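Local structure of beta-lactamase/D-alanine Carboxypeptidase (Yersinia pestis, 3RJU) at residues Ala27-Asp32 with His238-Phe243; Tyr312-Pro317 with Gln344-Leu349. The protein is probably a serine hydrolase of the beta-lactamase and penicillin-binding protein family, acting on beta-lactams or on D-alanyl peptides. All coordinates share one frame; numbering follows the deposited sequence. Where two conformers were deposited one is given.

Overall arrangement
Both contacts are buried and belong to the large antiparallel sheet, but they press on its two faces. Contact 1 sets helix 233-241 against strand 25-32 on one face; contact 2 sets the C-terminal helix 336-349 against strand 309-316 on the other. Their centres are about 11 Å apart, and the two meet through the sheet residues: Met315 of contact 2 packs on Met240 and Phe243 of contact 1, while Leu349 packs on Val30. The chemistry follows the place. Contact 1 mixes branched aliphatic groups with a flexible selenomethionine and a partly exposed glutamine, whereas contact 2 is a meeting of small alanine and valine methyls.

Contact 1: Ala27-Asp32 with His238-Phe243; sequences ALVVID and HWMQQF
Strand residues Val29 and Ile31 face helix 233-241, and the backbones come closest at Ile31 and Gln241, whose CA atoms are 7.2 Å apart. At this separation the space between the two backbones is spanned by side chains. Val29 and Ile31 turn toward the helix, while Val30 between them turns to the other face of the sheet, where it meets Val10 of helix 6-20.

Met240, present as selenomethionine, is the central piece. Its chain runs out nearly extended and then bends at the selenium (chi3 68°), which brings the terminal methyl round against the strand. There CE lies 3.7 Å from Ile31 CD1. The same methyl also touches the backbone O of Val29 and, slightly farther off, Val29 CG1. A long unbranched chain suits this place because its end can be folded to fit between two branched neighbours.

Ile31 also packs against Gln241. Its CD1 reaches in beside the helix backbone, 3.8 Å from Gln241 N, and its CG2 lies 3.6 Å from Gln241 OE1 in a van der Waals contact. The bend at chi2 (66°) lays the terminal amide of Gln241 alongside Ile31, with OE1 and the amide carbon against its methyls and CB touching CD1; NE2 hydrogen-bonds to Leu244 O just beyond the segment. Glutamine, whose amide can lie against methyls while its NH2 is hydrogen-bonded, suits this partly exposed border of the core.

The arrangement joins helix 233-241 to one face of the antiparallel sheet, the face opposite helix 6-20, as in the alpha-beta sandwich of serine beta-lactamases and penicillin-binding proteins.

Contact 2: Tyr312-Pro317 with Gln344-Leu349; sequences YMAMVP and QLVAEL
Val346 meets Ala314 and Val316 through methyl groups, and neither a ring nor an amide side chain lies between them; the one aromatic ring in the two segments, that of Tyr312, packs earlier along helix 336-349, against Met338, Ser339 and Val342, with its OH hydrogen-bonded to Asn343 OD1. This is the C-terminal helix of the beta-lactamase fold lying on the antiparallel sheet, on the face it shares with helix 6-20.

Along strand 309-316, Ala314 and Val316 direct their side chains to this helix, whereas Met315 between them turns to the other face. Small and beta-branched residues suit such a surface: they are compact, and valine is at home in a strand. Ala314 also touches Val342, one helical turn before Val346, so its short side chain is met by two successive turns of the helix. Both methyls of Val346 are used. CG2 faces the alanine, its distance to Ala314 CB being 4.3 Å, and CG1, anti to the backbone N (chi1 168°), reaches toward the end of the strand. A bound glycerol, probably from the crystallisation liquor, approaches the side chain of Val316, their nearest atoms about 3 Å apart. The tightest approach joins Val346 CG1 to Val316 CG2 at 3.5 Å.

Contact 1: Ala27-Asp32 with His238-Phe243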
ATOM      1  N   ALA A  27     -13.363  -5.861   7.432  1.00  8.90           N
ATOM      2  CA  ALA A  27     -14.001  -4.566   7.262  1.00  8.33           C
ATOM      3  C   ALA A  27     -13.932  -4.164   5.794  1.00  8.32           C
ATOM      4  O   ALA A  27     -12.892  -4.298   5.144  1.00  9.68           O
ATOM      5  CB  ALA A  27     -13.341  -3.498   8.133  1.00  8.62           C
ATOM      6  N   LEU A  28     -15.049  -3.648   5.290  1.00  8.96           N
ATOM      7  CA  LEU A  28     -15.173  -3.229   3.898  1.00  7.70           C
ATOM      8  C   LEU A  28     -15.644  -1.775   3.883  1.00  9.14           C
ATOM      9  O   LEU A  28     -16.626  -1.425   4.565  1.00 10.45           O
ATOM     10  CB  LEU A  28     -16.208  -4.114   3.173  1.00  9.46           C
ATOM     11  CG  LEU A  28     -16.490  -3.798   1.696  1.00 10.15           C
ATOM     12  CD1 LEU A  28     -15.309  -4.150   0.797  1.00 11.18           C
ATOM     13  CD2 LEU A  28     -17.727  -4.576   1.253  1.00 11.70           C
ATOM     14  N   VAL A  29     -14.954  -0.942   3.105  1.00  8.40           N
ATOM     15  CA  VAL A  29     -15.276   0.467   3.001  1.00 10.15           C
ATOM     16  C   VAL A  29     -15.475   0.773   1.533  1.00  9.36           C
ATOM     17  O   VAL A  29     -14.562   0.566   0.718  1.00 10.02           O
ATOM     18  CB  VAL A  29     -14.124   1.363   3.523  1.00 10.24           C
ATOM     19  CG1 VAL A  29     -14.460   2.850   3.320  1.00  9.92           C
ATOM     20  CG2 VAL A  29     -13.842   1.061   4.996  1.00 13.47           C
ATOM     21  N   VAL A  30     -16.660   1.281   1.196  1.00 10.12           N
ATOM     22  CA  VAL A  30     -16.985   1.604  -0.184  1.00  9.25           C
ATOM     23  C   VAL A  30     -17.321   3.083  -0.281  1.00  9.77           C
ATOM     24  O   VAL A  30     -18.181   3.579   0.458  1.00 10.71           O
ATOM     25  CB  VAL A  30     -18.196   0.765  -0.689  1.00  7.90           C
ATOM     26  CG1 VAL A  30     -18.548   1.121  -2.135  1.00 10.27           C
ATOM     27  CG2 VAL A  30     -17.907  -0.731  -0.565  1.00  9.18           C
ATOM     28  N   ILE A  31     -16.661   3.785  -1.200  1.00  8.79           N
ATOM     29  CA  ILE A  31     -16.995   5.173  -1.481  1.00 10.48           C
ATOM     30  C   ILE A  31     -17.472   5.233  -2.911  1.00 10.83           C
ATOM     31  O   ILE A  31     -16.781   4.778  -3.806  1.00 11.24           O
ATOM     32  CB  ILE A  31     -15.789   6.121  -1.317  1.00  9.83           C
ATOM     33  CG1 ILE A  31     -15.316   6.134   0.135  1.00 11.09           C
ATOM     34  CG2 ILE A  31     -16.175   7.546  -1.768  1.00 10.84           C
ATOM     35  CD1 ILE A  31     -13.997   6.871   0.391  1.00 11.34           C
ATOM     36  N   ASP A  32     -18.659   5.794  -3.126  1.00 10.94           N
ATOM     37  CA  ASP A  32     -19.213   5.904  -4.467  1.00 11.28           C
ATOM     38  C   ASP A  32     -19.855   7.278  -4.554  1.00 12.29           C
ATOM     39  O   ASP A  32     -20.985   7.478  -4.110  1.00 12.68           O
ATOM     40  CB  ASP A  32     -20.226   4.784  -4.706  1.00 13.78           C
ATOM     41  CG  ASP A  32     -20.777   4.775  -6.127  1.00 17.56           C
ATOM     42  OD1 ASP A  32     -20.848   5.847  -6.774  1.00 19.16           O
ATOM     43  OD2 ASP A  32     -21.169   3.683  -6.588  1.00 20.64           O
ATOM     44  N   HIS A 238     -10.972   7.980   5.052  1.00  9.90           N
ATOM     45  CA  HIS A 238     -10.581   9.371   4.852  1.00 12.14           C
ATOM     46  C   HIS A 238      -9.434   9.504   3.851  1.00 11.49           C
ATOM     47  O   HIS A 238      -9.448  10.412   3.017  1.00 13.66           O
ATOM     48  CB  HIS A 238     -10.235  10.035   6.191  1.00 16.61           C
ATOM     49  CG  HIS A 238     -11.393  10.105   7.137  1.00 22.88           C
ATOM     50  ND1 HIS A 238     -12.611  10.639   6.775  1.00 27.35           N
ATOM     51  CD2 HIS A 238     -11.527   9.699   8.422  1.00 25.43           C
ATOM     52  CE1 HIS A 238     -13.448  10.560   7.795  1.00 28.66           C
ATOM     53  NE2 HIS A 238     -12.814   9.992   8.808  1.00 28.54           N
ATOM     54  N   TRP A 239      -8.466   8.590   3.915  1.00 11.35           N
ATOM     55  CA  TRP A 239      -7.339   8.613   2.988  1.00 10.82           C
ATOM     56  C   TRP A 239      -7.807   8.353   1.562  1.00 10.39           C
ATOM     57  O   TRP A 239      -7.452   9.079   0.621  1.00 10.91           O
ATOM     58  CB  TRP A 239      -6.272   7.584   3.386  1.00  9.44           C
ATOM     59  CG  TRP A 239      -5.008   7.761   2.620  1.00  9.87           C
ATOM     60  CD1 TRP A 239      -4.029   8.660   2.884  1.00 11.38           C
ATOM     61  CD2 TRP A 239      -4.591   7.039   1.453  1.00  8.97           C
ATOM     62  NE1 TRP A 239      -3.021   8.556   1.949  1.00  9.70           N
ATOM     63  CE2 TRP A 239      -3.335   7.561   1.065  1.00  8.24           C
ATOM     64  CE3 TRP A 239      -5.145   5.994   0.708  1.00 10.21           C
ATOM     65  CZ2 TRP A 239      -2.628   7.083  -0.044  1.00  8.25           C
ATOM     66  CZ3 TRP A 239      -4.450   5.523  -0.397  1.00 10.99           C
ATOM     67  CH2 TRP A 239      -3.199   6.066  -0.756  1.00 10.83           C
HETATM   68  N   MSE A 240      -8.624   7.322   1.399  1.00  7.90           N
HETATM   69  CA  MSE A 240      -9.074   6.937   0.073  1.00  9.12           C
HETATM   70  C   MSE A 240      -9.935   8.052  -0.549  1.00 10.36           C
HETATM   71  O   MSE A 240      -9.890   8.280  -1.760  1.00 10.44           O
HETATM   72  CB  MSE A 240      -9.862   5.626   0.161  1.00 10.17           C
HETATM   73  CG  MSE A 240     -10.302   5.118  -1.187  1.00 10.82           C
HETATM   74 SE   MSE A 240     -10.891   3.252  -1.170  0.76 12.14          SE
HETATM   75  CE  MSE A 240     -12.517   3.472  -0.123  1.00 12.31           C
ATOM     76  N   GLN A 241     -10.708   8.747   0.281  1.00 10.15           N
ATOM     77  CA  GLN A 241     -11.623   9.790  -0.195  1.00 11.46           C
ATOM     78  C   GLN A 241     -10.895  10.887  -0.975  1.00 11.91           C
ATOM     79  O   GLN A 241     -11.474  11.502  -1.871  1.00 12.19           O
ATOM     80  CB  GLN A 241     -12.394  10.413   0.987  1.00 11.02           C
ATOM     81  CG  GLN A 241     -13.417  11.510   0.590  1.00 11.53           C
ATOM     82  CD  GLN A 241     -14.560  10.964  -0.225  1.00 12.21           C
ATOM     83  OE1 GLN A 241     -15.482  10.360   0.321  1.00 13.58           O
ATOM     84  NE2 GLN A 241     -14.490  11.132  -1.545  1.00 10.63           N
ATOM     85  N   GLN A 242      -9.631  11.152  -0.644  0.51 12.66           N
ATOM     86  CA  GLN A 242      -8.929  12.254  -1.321  0.51 12.83           C
ATOM     87  C   GLN A 242      -8.676  11.995  -2.808  0.51 11.10           C
ATOM     88  O   GLN A 242      -8.345  12.922  -3.548  0.51 11.20           O
ATOM     89  CB  GLN A 242      -7.638  12.725  -0.616  0.51 15.52           C
ATOM     90  CG  GLN A 242      -7.069  11.856   0.485  0.51 15.71           C
ATOM     91  CD  GLN A 242      -5.537  11.824   0.497  0.51 13.66           C
ATOM     92  OE1 GLN A 242      -4.854  12.859   0.567  0.51 17.84           O
ATOM     93  NE2 GLN A 242      -4.999  10.641   0.423  0.51  4.47           N
ATOM     94  N   PHE A 243      -8.853  10.753  -3.253  1.00 10.22           N
ATOM     95  CA  PHE A 243      -8.703  10.448  -4.684  1.00 10.04           C
ATOM     96  C   PHE A 243      -9.996  10.573  -5.484  1.00 11.55           C
ATOM     97  O   PHE A 243      -9.983  10.460  -6.705  1.00 13.53           O
ATOM     98  CB  PHE A 243      -8.108   9.050  -4.899  1.00 10.13           C
ATOM     99  CG  PHE A 243      -6.746   8.873  -4.274  1.00 10.02           C
ATOM    100  CD1 PHE A 243      -5.593   9.167  -4.990  1.00 11.33           C
ATOM    101  CD2 PHE A 243      -6.622   8.434  -2.963  1.00  9.64           C
ATOM    102  CE1 PHE A 243      -4.341   9.025  -4.413  1.00  9.51           C
ATOM    103  CE2 PHE A 243      -5.369   8.289  -2.380  1.00 11.05           C
ATOM    104  CZ  PHE A 243      -4.231   8.558  -3.112  1.00 10.48           C
TER

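Contact 2: Tyr312-Pro317 with Gln344-Leu349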
ATOM      1  N   TYR A 312      -6.705  -4.825   0.282  1.00  7.65           N
ATOM      2  CA  TYR A 312      -6.799  -4.510  -1.130  1.00  7.73           C
ATOM      3  C   TYR A 312      -7.552  -3.209  -1.281  1.00  8.09           C
ATOM      4  O   TYR A 312      -8.564  -2.967  -0.597  1.00  8.72           O
ATOM      5  CB  TYR A 312      -7.518  -5.642  -1.863  1.00  7.88           C
ATOM      6  CG  TYR A 312      -7.633  -5.507  -3.369  1.00  8.03           C
ATOM      7  CD1 TYR A 312      -6.489  -5.355  -4.174  1.00  8.25           C
ATOM      8  CD2 TYR A 312      -8.885  -5.550  -3.999  1.00  8.20           C
ATOM      9  CE1 TYR A 312      -6.597  -5.257  -5.557  1.00  8.54           C
ATOM     10  CE2 TYR A 312      -8.997  -5.454  -5.385  1.00  8.50           C
ATOM     11  CZ  TYR A 312      -7.852  -5.298  -6.156  1.00  8.58           C
ATOM     12  OH  TYR A 312      -7.943  -5.192  -7.536  1.00  8.59           O
HETATM   13  N   MSE A 313      -7.067  -2.362  -2.180  1.00  8.65           N
HETATM   14  CA  MSE A 313      -7.782  -1.148  -2.524  1.00  8.01           C
HETATM   15  C   MSE A 313      -7.925  -1.121  -4.037  1.00  8.95           C
HETATM   16  O   MSE A 313      -6.943  -1.345  -4.751  1.00  9.75           O
HETATM   17  CB  MSE A 313      -7.016   0.099  -2.061  1.00  8.49           C
HETATM   18  CG  MSE A 313      -7.767   1.390  -2.368  1.00 10.06           C
HETATM   19 SE   MSE A 313      -6.907   2.966  -1.647  0.76 13.81          SE
HETATM   20  CE  MSE A 313      -6.981   2.511   0.241  1.00 11.85           C
ATOM     21  N   ALA A 314      -9.142  -0.887  -4.521  1.00  8.55           N
ATOM     22  CA  ALA A 314      -9.393  -0.854  -5.957  1.00  9.10           C
ATOM     23  C   ALA A 314     -10.245   0.361  -6.232  1.00  8.93           C
ATOM     24  O   ALA A 314     -11.243   0.595  -5.542  1.00  8.97           O
ATOM     25  CB  ALA A 314     -10.129  -2.128  -6.405  1.00  9.76           C
HETATM   26  N   MSE A 315      -9.904   1.138  -7.247  0.53  8.84           N
HETATM   27  CA  MSE A 315     -10.750   2.277  -7.518  0.53 10.21           C
HETATM   28  C   MSE A 315     -10.797   2.633  -8.981  0.53  8.19           C
HETATM   29  O   MSE A 315      -9.907   2.272  -9.763  0.53  9.60           O
HETATM   30  CB  MSE A 315     -10.319   3.488  -6.700  0.53 12.25           C
HETATM   31  CG  MSE A 315      -8.951   4.014  -7.060  0.53 12.72           C
HETATM   32 SE   MSE A 315      -8.603   5.770  -6.284  0.53 15.52          SE
HETATM   33  CE  MSE A 315      -8.479   5.286  -4.396  0.53 16.64           C
ATOM     34  N   VAL A 316     -11.852   3.358  -9.326  1.00  9.58           N
ATOM     35  CA  VAL A 316     -12.066   3.840 -10.672  1.00 10.06           C
ATOM     36  C   VAL A 316     -12.238   5.345 -10.498  1.00 10.43           C
ATOM     37  O   VAL A 316     -13.347   5.837 -10.305  1.00 11.09           O
ATOM     38  CB  VAL A 316     -13.324   3.195 -11.319  1.00 10.16           C
ATOM     39  CG1 VAL A 316     -13.511   3.700 -12.751  1.00 12.18           C
ATOM     40  CG2 VAL A 316     -13.202   1.684 -11.302  1.00 10.90           C
ATOM     41  N   PRO A 317     -11.119   6.077 -10.487  1.00 12.30           N
ATOM     42  CA  PRO A 317     -11.171   7.474 -10.056  1.00 13.61           C
ATOM     43  C   PRO A 317     -12.101   8.339 -10.900  1.00 13.21           C
ATOM     44  O   PRO A 317     -12.736   9.240 -10.376  1.00 14.58           O
ATOM     45  CB  PRO A 317      -9.712   7.944 -10.192  1.00 15.36           C
ATOM     46  CG  PRO A 317      -8.911   6.696 -10.086  1.00 16.16           C
ATOM     47  CD  PRO A 317      -9.733   5.616 -10.718  1.00 14.28           C
ATOM     48  N   GLN A 344     -15.194  -7.480  -8.796  1.00  9.61           N
ATOM     49  CA  GLN A 344     -16.543  -7.682  -9.300  1.00 11.09           C
ATOM     50  C   GLN A 344     -17.540  -6.701  -8.695  1.00 10.23           C
ATOM     51  O   GLN A 344     -18.452  -6.239  -9.383  1.00 10.86           O
ATOM     52  CB  GLN A 344     -16.979  -9.125  -9.079  1.00 12.88           C
ATOM     53  CG  GLN A 344     -16.180 -10.073  -9.933  1.00 15.03           C
ATOM     54  CD  GLN A 344     -16.432 -11.519  -9.602  1.00 18.56           C
ATOM     55  OE1 GLN A 344     -17.457 -11.864  -9.006  1.00 20.92           O
ATOM     56  NE2 GLN A 344     -15.501 -12.384  -9.990  1.00 18.94           N
ATOM     57  N   LEU A 345     -17.375  -6.391  -7.410  1.00 10.02           N
ATOM     58  CA  LEU A 345     -18.178  -5.344  -6.783  1.00 10.21           C
ATOM     59  C   LEU A 345     -17.977  -4.009  -7.517  1.00 10.07           C
ATOM     60  O   LEU A 345     -18.940  -3.315  -7.849  1.00 10.55           O
ATOM     61  CB  LEU A 345     -17.817  -5.199  -5.303  1.00 10.11           C
ATOM     62  CG  LEU A 345     -18.410  -3.994  -4.546  1.00  9.09           C
ATOM     63  CD1 LEU A 345     -19.945  -3.946  -4.617  1.00 10.09           C
ATOM     64  CD2 LEU A 345     -17.941  -4.023  -3.101  1.00 10.01           C
ATOM     65  N   VAL A 346     -16.718  -3.656  -7.764  1.00 10.96           N
ATOM     66  CA  VAL A 346     -16.410  -2.404  -8.454  1.00 10.06           C
ATOM     67  C   VAL A 346     -17.075  -2.403  -9.842  1.00 10.51           C
ATOM     68  O   VAL A 346     -17.632  -1.389 -10.281  1.00 10.86           O
ATOM     69  CB  VAL A 346     -14.882  -2.180  -8.562  1.00  9.49           C
ATOM     70  CG1 VAL A 346     -14.564  -1.056  -9.533  1.00  9.66           C
ATOM     71  CG2 VAL A 346     -14.301  -1.863  -7.186  1.00  9.28           C
ATOM     72  N   ALA A 347     -17.056  -3.552 -10.505  1.00 10.56           N
ATOM     73  CA  ALA A 347     -17.654  -3.665 -11.838  1.00 10.44           C
ATOM     74  C   ALA A 347     -19.164  -3.400 -11.787  1.00 11.71           C
ATOM     75  O   ALA A 347     -19.725  -2.767 -12.691  1.00 12.29           O
ATOM     76  CB  ALA A 347     -17.379  -5.039 -12.445  1.00 12.21           C
ATOM     77  N   GLU A 348     -19.825  -3.876 -10.732  1.00 10.99           N
ATOM     78  CA  GLU A 348     -21.251  -3.601 -10.593  1.00 10.33           C
ATOM     79  C   GLU A 348     -21.494  -2.121 -10.250  1.00 11.55           C
ATOM     80  O   GLU A 348     -22.431  -1.505 -10.761  1.00 12.52           O
ATOM     81  CB  GLU A 348     -21.895  -4.526  -9.555  1.00 11.25           C
ATOM     82  CG  GLU A 348     -23.442  -4.392  -9.480  1.00 13.83           C
ATOM     83  CD  GLU A 348     -24.158  -4.787 -10.774  1.00 17.52           C
ATOM     84  OE1 GLU A 348     -23.627  -5.638 -11.520  1.00 18.33           O
ATOM     85  OE2 GLU A 348     -25.265  -4.246 -11.037  1.00 18.97           O
ATOM     86  N   LEU A 349     -20.638  -1.549  -9.401  1.00 10.69           N
ATOM     87  CA  LEU A 349     -20.803  -0.160  -9.003  1.00 11.06           C
ATOM     88  C   LEU A 349     -20.643   0.819 -10.165  1.00 11.48           C
ATOM     89  O   LEU A 349     -21.291   1.865 -10.177  1.00 13.26           O
ATOM     90  CB  LEU A 349     -19.872   0.212  -7.845  1.00 11.11           C
ATOM     91  CG  LEU A 349     -20.142  -0.436  -6.490  1.00  9.87           C
ATOM     92  CD1 LEU A 349     -18.953  -0.212  -5.562  1.00  9.59           C
ATOM     93  CD2 LEU A 349     -21.443   0.073  -5.838  1.00 11.46           C
TER